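Local coordinates for protein beta-lactamase (Klebsiella pneumoniae, PDB 6HUH) that probably hydrolyses beta-lactams to substituted beta-amino acids as a class D beta-lactamase, a reaction that underlies antibiotic resistance, at residues M27-G32 / F254-E259. Numbering follows the deposited sequence.
Sequences MLFADG and FAALPE
Phe29 on strand 26-30 and Leu257 on helix 245-264 carry the closest approach of this contact. Leu257 comes to the edge of the Phe29 ring, near the ring plane, with one methyl. Leu257 CD1 lies 3.5 Å from Phe29 CE1, and the two side chains meet at a slant. The start of the Leu257 side chain does not head for the strand, but its end swings nearer and supplies this methyl. Phe29 has its CG anti to its own carbonyl carbon (chi1 -62°), and the ring extends from the strand so that CE1 and CZ are the atoms that reach the helix. Phe29 CZ lies 4.3 Å from Ala256 CB and also comes near the backbone carbonyl oxygen of Ala256, which sits obliquely to the ring.

Met27, two residues before Phe29, points to the same side of the strand. Its chain runs extended to the sulfur and then bends (chi3 -60°). The sulfur does the touching, with Met27 SD 4.1 Å from Ala256 CB. The Ala256 methyl therefore meets both the thioether and the end of the ring.

The short strand and helix axes are 11.1 Å apart at closest approach and lie at 35° to each other. This is the C-terminal helix packing over one face of the antiparallel sheet of the transpeptidase-like fold of class D beta-lactamases. Leu28 and Ala30 instead meet Ala159 of helix 155-166 on the other face of the sheet. The contact lies away from Ser51, the predicted acyl-ester residue.

No hydrogen bond joins the two segments. The contact between them is small, burying 135 Å² in all, and mainly apolar. Phe232 of the neighbouring strand 228-238 touches both Phe29 and Leu257 and so bridges the two.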
# COMPACT_ATOMS: atom_id res chain seq x y z
N MET A 27 -21.75 -9.77 -15.88
CA MET A 27 -21.68 -9.74 -14.41
C MET A 27 -22.11 -11.08 -13.82
O MET A 27 -23.28 -11.43 -13.80
CB MET A 27 -22.35 -8.57 -13.69
CG MET A 27 -21.52 -8.22 -12.44
SD MET A 27 -22.05 -6.97 -11.24
CE MET A 27 -22.15 -5.44 -12.31
N LEU A 28 -21.12 -11.81 -13.34
CA LEU A 28 -21.27 -13.13 -12.76
C LEU A 28 -21.02 -13.15 -11.25
O LEU A 28 -19.98 -12.67 -10.79
CB LEU A 28 -20.26 -14.07 -13.45
CG LEU A 28 -20.42 -15.57 -13.20
CD1 LEU A 28 -20.22 -16.35 -14.45
CD2 LEU A 28 -19.52 -16.06 -12.07
N PHE A 29 -21.92 -13.79 -10.49
CA PHE A 29 -21.75 -14.00 -9.04
C PHE A 29 -21.78 -15.51 -8.73
O PHE A 29 -22.76 -16.19 -9.08
CB PHE A 29 -22.78 -13.23 -8.19
CG PHE A 29 -22.72 -11.72 -8.30
CD1 PHE A 29 -21.76 -10.99 -7.62
CD2 PHE A 29 -23.66 -11.03 -9.06
CE1 PHE A 29 -21.71 -9.60 -7.73
CE2 PHE A 29 -23.62 -9.63 -9.15
CZ PHE A 29 -22.65 -8.92 -8.48
N ALA A 30 -20.68 -16.02 -8.14
CA ALA A 30 -20.54 -17.44 -7.79
C ALA A 30 -20.41 -17.66 -6.27
O ALA A 30 -20.07 -16.72 -5.55
CB ALA A 30 -19.36 -18.06 -8.52
N ASP A 31 -20.69 -18.89 -5.79
CA ASP A 31 -20.57 -19.24 -4.37
C ASP A 31 -19.12 -19.58 -3.99
O ASP A 31 -18.20 -19.29 -4.76
CB ASP A 31 -21.54 -20.37 -3.96
CG ASP A 31 -21.46 -21.65 -4.76
OD1 ASP A 31 -20.36 -22.26 -4.82
OD2 ASP A 31 -22.52 -22.11 -5.25
N GLY A 32 -18.94 -20.18 -2.80
CA GLY A 32 -17.63 -20.57 -2.26
C GLY A 32 -16.81 -21.49 -3.15
O GLY A 32 -15.65 -21.19 -3.42
N PHE A 254 -18.76 -2.92 -6.74
CA PHE A 254 -18.96 -2.29 -5.43
C PHE A 254 -20.37 -1.72 -5.26
O PHE A 254 -20.85 -1.62 -4.13
CB PHE A 254 -17.90 -1.23 -5.14
CG PHE A 254 -16.70 -1.80 -4.43
CD1 PHE A 254 -16.74 -2.05 -3.06
CD2 PHE A 254 -15.51 -2.03 -5.11
CE1 PHE A 254 -15.63 -2.57 -2.39
CE2 PHE A 254 -14.40 -2.53 -4.44
CZ PHE A 254 -14.47 -2.79 -3.09
N ALA A 255 -21.03 -1.39 -6.38
CA ALA A 255 -22.40 -0.90 -6.38
C ALA A 255 -23.34 -2.08 -6.05
O ALA A 255 -23.98 -2.08 -5.00
CB ALA A 255 -22.75 -0.30 -7.74
N ALA A 256 -23.30 -3.13 -6.93
CA ALA A 256 -24.12 -4.35 -6.93
C ALA A 256 -23.73 -5.48 -5.94
O ALA A 256 -24.44 -6.49 -5.89
CB ALA A 256 -24.16 -4.91 -8.33
N LEU A 257 -22.64 -5.30 -5.17
CA LEU A 257 -22.16 -6.30 -4.21
C LEU A 257 -23.00 -6.44 -2.94
O LEU A 257 -23.35 -7.58 -2.59
CB LEU A 257 -20.70 -6.03 -3.87
CG LEU A 257 -19.75 -7.21 -3.93
CD1 LEU A 257 -19.96 -8.05 -5.16
CD2 LEU A 257 -18.33 -6.73 -3.88
N PRO A 258 -23.35 -5.34 -2.22
CA PRO A 258 -24.10 -5.50 -0.96
C PRO A 258 -25.40 -6.30 -1.05
O PRO A 258 -25.71 -7.03 -0.12
CB PRO A 258 -24.32 -4.06 -0.50
CG PRO A 258 -23.16 -3.32 -1.07
CD PRO A 258 -23.00 -3.92 -2.43
N GLU A 259 -26.12 -6.22 -2.16
CA GLU A 259 -27.34 -7.03 -2.30
C GLU A 259 -27.03 -8.54 -2.33
O GLU A 259 -27.72 -9.30 -1.67
CB GLU A 259 -28.22 -6.58 -3.48
CG GLU A 259 -27.58 -6.68 -4.86
CD GLU A 259 -28.47 -6.16 -5.96
OE1 GLU A 259 -29.30 -6.95 -6.47
OE2 GLU A 259 -28.33 -4.97 -6.33